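Local coordinates for protein lysin (Enterococcus phage IMEEF1, PDB 6IST) that probably cleaves the peptidoglycan of enterococcal cell walls through a CHAP-type cysteine peptidase domain that also holds a calcium ion, at residues Q62-T67 with W133-P138; T103-D108 with A124-M129. One frame throughout, in Å; residues are numbered along the deposited sequence.

Interaction 1. Residues Q62-T67 with W133-P138; sequences QRIRTT and WGVIRP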
ATOM      1  N   GLN C  62      11.195  15.389   6.976  1.00 23.47           N
ATOM      2  CA  GLN C  62      12.519  15.881   7.263  1.00 25.34           C
ATOM      3  C   GLN C  62      12.837  15.623   8.723  1.00 22.75           C
ATOM      4  O   GLN C  62      11.965  15.610   9.575  1.00 24.31           O
ATOM      5  CB  GLN C  62      12.617  17.377   7.066  1.00 29.41           C
ATOM      6  CG  GLN C  62      12.427  17.885   5.633  1.00 36.33           C
ATOM      7  CD  GLN C  62      12.177  19.374   5.630  1.00 44.47           C
ATOM      8  OE1 GLN C  62      12.654  20.103   6.512  1.00 43.08           O
ATOM      9  NE2 GLN C  62      11.407  19.838   4.660  1.00 53.22           N
ATOM     10  N   ARG C  63      14.089  15.430   8.983  1.00 21.33           N
ATOM     11  CA  ARG C  63      14.586  15.264  10.357  1.00 21.78           C
ATOM     12  C   ARG C  63      15.719  16.215  10.590  1.00 24.38           C
ATOM     13  O   ARG C  63      16.602  16.346   9.753  1.00 23.16           O
ATOM     14  CB  ARG C  63      15.027  13.815  10.508  1.00 22.61           C
ATOM     15  CG  ARG C  63      15.656  13.472  11.815  1.00 21.84           C
ATOM     16  CD  ARG C  63      15.532  12.005  12.134  1.00 21.15           C
ATOM     17  NE  ARG C  63      16.068  11.243  11.038  1.00 20.95           N
ATOM     18  CZ  ARG C  63      15.767   9.979  10.747  1.00 21.57           C
ATOM     19  NH1 ARG C  63      14.869   9.305  11.412  1.00 20.17           N
ATOM     20  NH2 ARG C  63      16.288   9.454   9.659  1.00 22.47           N
ATOM     21  N   ILE C  64      15.693  16.919  11.723  1.00 21.19           N
ATOM     22  CA  ILE C  64      16.618  17.978  12.027  1.00 24.55           C
ATOM     23  C   ILE C  64      17.096  17.847  13.465  1.00 23.97           C
ATOM     24  O   ILE C  64      16.287  17.837  14.400  1.00 22.04           O
ATOM     25  CB  ILE C  64      15.919  19.392  11.889  1.00 27.08           C
ATOM     26  CG1 ILE C  64      15.184  19.506  10.565  1.00 31.59           C
ATOM     27  CG2 ILE C  64      16.935  20.512  12.067  1.00 29.39           C
ATOM     28  CD1 ILE C  64      14.159  20.632  10.439  1.00 33.45           C
ATOM     29  N   ARG C  65      18.401  17.770  13.648  1.00 24.95           N
ATOM     30  CA  ARG C  65      19.021  17.899  14.960  1.00 28.20           C
ATOM     31  C   ARG C  65      18.838  19.338  15.418  1.00 28.98           C
ATOM     32  O   ARG C  65      19.143  20.244  14.671  1.00 36.09           O
ATOM     33  CB  ARG C  65      20.512  17.659  14.869  1.00 35.16           C
ATOM     34  CG  ARG C  65      20.947  16.274  15.208  1.00 40.37           C
ATOM     35  CD  ARG C  65      21.705  16.222  16.521  1.00 44.45           C
ATOM     36  NE  ARG C  65      21.031  16.956  17.561  1.00 43.62           N
ATOM     37  CZ  ARG C  65      21.477  17.086  18.809  1.00 43.54           C
ATOM     38  NH1 ARG C  65      22.624  16.505  19.180  1.00 49.78           N
ATOM     39  NH2 ARG C  65      20.755  17.790  19.701  1.00 34.66           N
ATOM     40  N   THR C  66      18.295  19.570  16.596  1.00 24.12           N
ATOM     41  CA  THR C  66      18.023  20.922  16.989  1.00 28.30           C
ATOM     42  C   THR C  66      18.961  21.335  18.104  1.00 34.98           C
ATOM     43  O   THR C  66      19.024  20.665  19.123  1.00 38.73           O
ATOM     44  CB  THR C  66      16.564  21.134  17.409  1.00 30.13           C
ATOM     45  OG1 THR C  66      16.216  20.217  18.438  1.00 33.60           O
ATOM     46  CG2 THR C  66      15.603  20.962  16.209  1.00 28.91           C
ATOM     47  N   THR C  67      19.641  22.458  17.884  1.00 31.07           N
ATOM     48  CA  THR C  67      20.484  23.135  18.855  1.00 35.84           C
ATOM     49  C   THR C  67      19.666  24.144  19.688  1.00 34.74           C
ATOM     50  O   THR C  67      20.043  24.498  20.779  1.00 33.14           O
ATOM     51  CB  THR C  67      21.694  23.808  18.098  1.00 37.03           C
ATOM     52  OG1 THR C  67      22.551  24.460  19.011  1.00 51.91           O
ATOM     53  CG2 THR C  67      21.265  24.837  17.077  1.00 42.19           C
ATOM     54  N   TRP C 133      16.998  15.912  21.290  1.00 18.46           N
ATOM     55  CA  TRP C 133      17.869  15.615  20.158  1.00 18.14           C
ATOM     56  C   TRP C 133      17.462  16.439  18.975  1.00 19.97           C
ATOM     57  O   TRP C 133      18.277  17.059  18.304  1.00 18.68           O
ATOM     58  CB  TRP C 133      17.735  14.123  19.823  1.00 18.58           C
ATOM     59  CG  TRP C 133      18.590  13.738  18.707  1.00 21.20           C
ATOM     60  CD1 TRP C 133      19.805  13.284  18.792  1.00 21.60           C
ATOM     61  CD2 TRP C 133      18.247  13.744  17.303  1.00 21.80           C
ATOM     62  NE1 TRP C 133      20.301  12.998  17.541  1.00 24.43           N
ATOM     63  CE2 TRP C 133      19.367  13.336  16.606  1.00 24.64           C
ATOM     64  CE3 TRP C 133      17.110  14.101  16.591  1.00 23.35           C
ATOM     65  CZ2 TRP C 133      19.373  13.199  15.197  1.00 27.61           C
ATOM     66  CZ3 TRP C 133      17.121  14.034  15.219  1.00 23.84           C
ATOM     67  CH2 TRP C 133      18.256  13.571  14.535  1.00 27.57           C
ATOM     68  N   GLY C 134      16.170  16.479  18.714  1.00 18.88           N
ATOM     69  CA  GLY C 134      15.671  17.157  17.488  1.00 19.30           C
ATOM     70  C   GLY C 134      14.215  16.894  17.162  1.00 16.88           C
ATOM     71  O   GLY C 134      13.405  16.540  18.044  1.00 17.49           O
ATOM     72  N   VAL C 135      13.854  17.030  15.875  1.00 15.84           N
ATOM     73  CA  VAL C 135      12.532  16.955  15.432  1.00 17.32           C
ATOM     74  C   VAL C 135      12.402  16.133  14.182  1.00 17.73           C
ATOM     75  O   VAL C 135      13.405  16.001  13.457  1.00 18.11           O
ATOM     76  CB  VAL C 135      11.915  18.320  15.169  1.00 21.46           C
ATOM     77  CG1 VAL C 135      11.815  19.081  16.477  1.00 20.92           C
ATOM     78  CG2 VAL C 135      12.562  19.101  14.035  1.00 23.33           C
ATOM     79  N   ILE C 136      11.242  15.518  14.014  1.00 20.18           N
ATOM     80  CA  ILE C 136      10.781  15.042  12.669  1.00 18.77           C
ATOM     81  C   ILE C 136       9.727  16.004  12.271  1.00 18.04           C
ATOM     82  O   ILE C 136       8.792  16.266  13.041  1.00 18.74           O
ATOM     83  CB  ILE C 136      10.339  13.588  12.702  1.00 19.92           C
ATOM     84  CG1 ILE C 136      11.565  12.743  12.842  1.00 20.40           C
ATOM     85  CG2 ILE C 136       9.615  13.206  11.410  1.00 22.19           C
ATOM     86  CD1 ILE C 136      11.357  11.278  13.201  1.00 22.11           C
ATOM     87  N   ARG C 137       9.926  16.612  11.110  1.00 19.32           N
ATOM     88  CA  ARG C 137       8.979  17.574  10.553  1.00 22.01           C
ATOM     89  C   ARG C 137       8.167  16.903   9.446  1.00 21.23           C
ATOM     90  O   ARG C 137       8.715  16.581   8.381  1.00 21.76           O
ATOM     91  CB  ARG C 137       9.747  18.778  10.059  1.00 22.21           C
ATOM     92  CG  ARG C 137       8.869  19.803   9.405  1.00 26.06           C
ATOM     93  CD  ARG C 137       9.556  21.147   9.486  1.00 26.89           C
ATOM     94  NE  ARG C 137       9.915  21.445  10.883  1.00 27.15           N
ATOM     95  CZ  ARG C 137      10.880  22.295  11.272  1.00 26.23           C
ATOM     96  NH1 ARG C 137      11.579  22.978  10.365  1.00 26.51           N
ATOM     97  NH2 ARG C 137      11.134  22.485  12.554  1.00 25.76           N
ATOM     98  N   PRO C 138       6.885  16.613   9.709  1.00 22.62           N
ATOM     99  CA  PRO C 138       6.002  16.019   8.662  1.00 22.72           C
ATOM    100  C   PRO C 138       5.748  17.095   7.600  1.00 22.98           C
ATOM    101  O   PRO C 138       5.888  18.319   7.888  1.00 21.76           O
ATOM    102  CB  PRO C 138       4.686  15.725   9.372  1.00 25.74           C
ATOM    103  CG  PRO C 138       5.038  15.694  10.809  1.00 27.81           C
ATOM    104  CD  PRO C 138       6.173  16.703  10.987  1.00 25.67           C
TER
HETATM  105  O   HOH W   1      11.515  22.931   7.630  1.00 44.07           O

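Interaction 2. Residues T103-D108 with A124-M129; sequences TFVSVD and AIHHNM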
ATOM      1  N   THR C 103      12.445  27.572  25.463  1.00 21.59           N
ATOM      2  CA  THR C 103      11.378  26.640  25.818  1.00 28.28           C
ATOM      3  C   THR C 103      10.459  26.378  24.649  1.00 23.95           C
ATOM      4  O   THR C 103      10.545  27.027  23.574  1.00 22.05           O
ATOM      5  CB  THR C 103      10.562  27.131  27.039  1.00 30.55           C
ATOM      6  OG1 THR C 103       9.814  28.293  26.672  1.00 27.59           O
ATOM      7  CG2 THR C 103      11.473  27.472  28.222  1.00 33.70           C
ATOM      8  N   PHE C 104       9.624  25.356  24.816  1.00 22.19           N
ATOM      9  CA  PHE C 104       8.606  25.032  23.874  1.00 23.13           C
ATOM     10  C   PHE C 104       7.453  24.277  24.557  1.00 22.17           C
ATOM     11  O   PHE C 104       7.579  23.805  25.693  1.00 19.69           O
ATOM     12  CB  PHE C 104       9.220  24.217  22.704  1.00 19.63           C
ATOM     13  CG  PHE C 104       9.715  22.831  23.094  1.00 17.56           C
ATOM     14  CD1 PHE C 104      11.029  22.642  23.514  1.00 19.86           C
ATOM     15  CD2 PHE C 104       8.915  21.768  22.977  1.00 18.56           C
ATOM     16  CE1 PHE C 104      11.506  21.409  23.886  1.00 19.86           C
ATOM     17  CE2 PHE C 104       9.354  20.505  23.378  1.00 17.71           C
ATOM     18  CZ  PHE C 104      10.658  20.334  23.780  1.00 18.60           C
ATOM     19  N   VAL C 105       6.334  24.176  23.866  1.00 20.43           N
ATOM     20  CA  VAL C 105       5.210  23.419  24.314  1.00 19.85           C
ATOM     21  C   VAL C 105       4.927  22.210  23.424  1.00 19.22           C
ATOM     22  O   VAL C 105       4.810  22.342  22.249  1.00 17.69           O
ATOM     23  CB  VAL C 105       3.972  24.319  24.395  1.00 24.26           C
ATOM     24  CG1 VAL C 105       2.753  23.547  24.770  1.00 25.48           C
ATOM     25  CG2 VAL C 105       4.207  25.443  25.407  1.00 24.48           C
ATOM     26  N   SER C 106       4.814  21.034  24.018  1.00 17.95           N
ATOM     27  CA  SER C 106       4.397  19.843  23.337  1.00 18.73           C
ATOM     28  C   SER C 106       3.320  19.063  24.166  1.00 21.18           C
ATOM     29  O   SER C 106       3.217  19.227  25.395  1.00 23.62           O
ATOM     30  CB  SER C 106       5.625  18.977  22.912  1.00 19.63           C
ATOM     31  OG  SER C 106       6.270  18.423  24.057  1.00 21.37           O
ATOM     32  N   VAL C 107       2.500  18.236  23.499  1.00 18.70           N
ATOM     33  CA  VAL C 107       1.565  17.341  24.156  1.00 18.46           C
ATOM     34  C   VAL C 107       2.215  15.983  24.113  1.00 16.64           C
ATOM     35  O   VAL C 107       2.673  15.555  23.028  1.00 17.91           O
ATOM     36  CB  VAL C 107       0.253  17.311  23.425  1.00 19.53           C
ATOM     37  CG1 VAL C 107      -0.588  16.158  23.851  1.00 20.31           C
ATOM     38  CG2 VAL C 107      -0.433  18.612  23.668  1.00 20.48           C
ATOM     39  N   ASP C 108       2.414  15.429  25.277  1.00 15.64           N
ATOM     40  CA  ASP C 108       3.194  14.202  25.441  1.00 17.80           C
ATOM     41  C   ASP C 108       2.404  13.286  26.361  1.00 17.58           C
ATOM     42  O   ASP C 108       1.715  13.750  27.281  1.00 16.75           O
ATOM     43  CB  ASP C 108       4.525  14.369  26.184  1.00 19.77           C
ATOM     44  CG  ASP C 108       5.457  15.511  25.723  1.00 20.28           C
ATOM     45  OD1 ASP C 108       5.306  16.162  24.675  1.00 21.08           O
ATOM     46  OD2 ASP C 108       6.526  15.596  26.402  1.00 24.92           O
ATOM     47  N   ALA C 124      -0.327  18.761  28.094  1.00 22.02           N
ATOM     48  CA  ALA C 124       0.385  19.813  27.429  1.00 21.92           C
ATOM     49  C   ALA C 124       1.468  20.315  28.381  1.00 24.40           C
ATOM     50  O   ALA C 124       1.168  20.739  29.469  1.00 22.87           O
ATOM     51  CB  ALA C 124      -0.551  20.953  26.980  1.00 22.39           C
ATOM     52  N   ILE C 125       2.726  20.166  27.971  1.00 20.64           N
ATOM     53  CA  ILE C 125       3.905  20.396  28.776  1.00 22.77           C
ATOM     54  C   ILE C 125       4.759  21.578  28.237  1.00 22.82           C
ATOM     55  O   ILE C 125       5.130  21.609  27.047  1.00 20.72           O
ATOM     56  CB  ILE C 125       4.849  19.178  28.711  1.00 23.61           C
ATOM     57  CG1 ILE C 125       4.105  17.835  28.916  1.00 25.84           C
ATOM     58  CG2 ILE C 125       5.974  19.381  29.733  1.00 23.78           C
ATOM     59  CD1 ILE C 125       3.411  17.792  30.219  1.00 27.17           C
ATOM     60  N   HIS C 126       5.107  22.517  29.112  1.00 22.56           N
ATOM     61  CA  HIS C 126       6.062  23.568  28.806  1.00 22.53           C
ATOM     62  C   HIS C 126       7.445  23.027  29.101  1.00 21.45           C
ATOM     63  O   HIS C 126       7.836  22.945  30.256  1.00 25.46           O
ATOM     64  CB  HIS C 126       5.753  24.800  29.658  1.00 26.75           C
ATOM     65  CG  HIS C 126       6.529  26.050  29.301  1.00 30.58           C
ATOM     66  ND1 HIS C 126       6.515  27.176  30.111  1.00 36.85           N
ATOM     67  CD2 HIS C 126       7.304  26.382  28.233  1.00 32.53           C
ATOM     68  CE1 HIS C 126       7.272  28.123  29.582  1.00 38.84           C
ATOM     69  NE2 HIS C 126       7.766  27.669  28.441  1.00 39.01           N
ATOM     70  N   HIS C 127       8.162  22.618  28.059  1.00 17.70           N
ATOM     71  CA  HIS C 127       9.502  22.016  28.215  1.00 17.89           C
ATOM     72  C   HIS C 127      10.647  22.997  28.038  1.00 20.70           C
ATOM     73  O   HIS C 127      10.525  24.015  27.366  1.00 22.84           O
ATOM     74  CB  HIS C 127       9.700  20.992  27.106  1.00 18.69           C
ATOM     75  CG  HIS C 127       8.933  19.710  27.285  1.00 19.56           C
ATOM     76  ND1 HIS C 127       9.318  18.750  28.192  1.00 18.35           N
ATOM     77  CD2 HIS C 127       7.881  19.188  26.608  1.00 19.27           C
ATOM     78  CE1 HIS C 127       8.576  17.657  28.013  1.00 18.47           C
ATOM     79  NE2 HIS C 127       7.650  17.919  27.106  1.00 20.20           N
ATOM     80  N   ASN C 128      11.823  22.626  28.548  1.00 21.00           N
ATOM     81  CA  ASN C 128      13.071  23.169  28.075  1.00 23.99           C
ATOM     82  C   ASN C 128      13.742  22.127  27.159  1.00 23.82           C
ATOM     83  O   ASN C 128      13.195  21.038  26.875  1.00 23.62           O
ATOM     84  CB  ASN C 128      13.962  23.622  29.243  1.00 26.26           C
ATOM     85  CG  ASN C 128      14.380  22.450  30.124  1.00 30.72           C
ATOM     86  OD1 ASN C 128      14.435  21.313  29.687  1.00 27.68           O
ATOM     87  ND2 ASN C 128      14.616  22.731  31.379  1.00 30.62           N
ATOM     88  N   MET C 129      14.943  22.460  26.766  1.00 23.06           N
ATOM     89  CA  MET C 129      15.673  21.689  25.783  1.00 22.75           C
ATOM     90  C   MET C 129      16.572  20.616  26.388  1.00 23.06           C
ATOM     91  O   MET C 129      17.254  19.924  25.617  1.00 22.08           O
ATOM     92  CB  MET C 129      16.498  22.644  24.888  1.00 23.56           C
ATOM     93  CG  MET C 129      15.627  23.501  23.922  1.00 23.77           C
ATOM     94  SD  MET C 129      14.752  22.601  22.664  1.00 16.61           S
ATOM     95  CE  MET C 129      16.072  22.232  21.482  1.00 20.18           C
TER

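Interaction 1. Residues Q62-T67 with W133-P138
The carbonyl oxygen of W133 is gripped by three N-H groups of 62-67: T66 N, R65 NE and R65 NH2. T66 N gives the straight bond, 3.0 Å to W133 O with 160° at the hydrogen, while R65 NE and NH2 fork onto the same W133 O in two weak, bent bonds. Bends at chi2 and chi3 fold the R65 chain back over the indole. Its CG sits on the six-membered ring in a CH-pi contact, 3.5 Å from W133 CZ2, and its guanidinium lies nearly flat above the pyrrole side, planes 16° apart, in a cation-pi stack. R63 reaches the same ring differently: its CG meets the edge at W133 CZ3 (3.7 Å), and its NH1 hydrogen-bonds to the backbone oxygens of Q55 and L52. Beyond G134 the strands zip up as an antiparallel ladder, with hydrogen-bonded pairs I64-V135 and Q62-R137; the shortest bond is R137 N to Q62 O, 2.7 Å. On the face carrying these pairs, I64 CD1 rests over one face of the R137 guanidinium, 3.5 Å from NH1, and a water accepting from R137 NH1 in the guanidinium plane donates to Q62 OE1. R137 also forms a salt bridge with D76. W133 and G134 both face I79 of strand 77-80, a classic beta bulge at the residue R65 stacks on. Edge strand 62-65 is thus secured at one end by a shared carbonyl and a stacked cation, and at the other by a water-bridged arginine whose charge is probably balanced by D76.

Interaction 2. Residues T103-D108 with A124-M129
H127 lies between two side chains of strand 103-108, with a different part turned to each. Its CB sits over one face of the F104 ring, 3.5 Å from CZ, as a CH-pi contact, whereas the imidazole itself is slid off that ring, with planes 27° apart and little overlap. The imidazole edge points at D108: H127 NE2 donates to D108 OD2 (2.7 Å), the oxygen lying near the ring plane but the nitrogen standing above the carboxylate plane. S106 OG, held between its backbone N and carbonyl carbon (chi1 69°), bonds to D108 OD1 on the syn side and comes within 3.1 Å of H127 CD2 at the ring edge. M129 SD approaches the F104 ring obliquely, 3.7 Å from CE1, a Met-aromatic contact. On the other face, H126 leans diagonally across to T103, where its NE2 donates to T103 OG1 (2.8 Å), the oxygen lying near the ring plane; T103 OG1 also hydrogen-bonds to D101. Between these faces the antiparallel backbone pairs F104 with H127 and S106 with I125. D108 OD2 also hydrogen-bonds with H90 NE2, consistent with a Cys-His-Asp triad of C29, H90 and D108; H127 and S106 would then act as a second shell that fixes the carboxylate's orientation.

Both interactions belong to one six-stranded antiparallel sheet and involve its two outermost strands: interaction 1 pairs 62-65 with 132-137, and interaction 2 pairs 103-108 with 123-128. Strands 77-80 and 90-94 lie between the two pairs. Along the chain, interaction 2 is nested inside the loop closed by interaction 1. Their centres are 15 Å apart, yet they touch where M129 CE packs 3.7 Å from T66 OG1. Interaction 2 holds the putative triad aspartate, whose side chain is about 14 Å from the bound calcium and about 11 Å from the side chain of its ligand D31. Interaction 1 lies away from the calcium site and closes the opposite margin of the sheet.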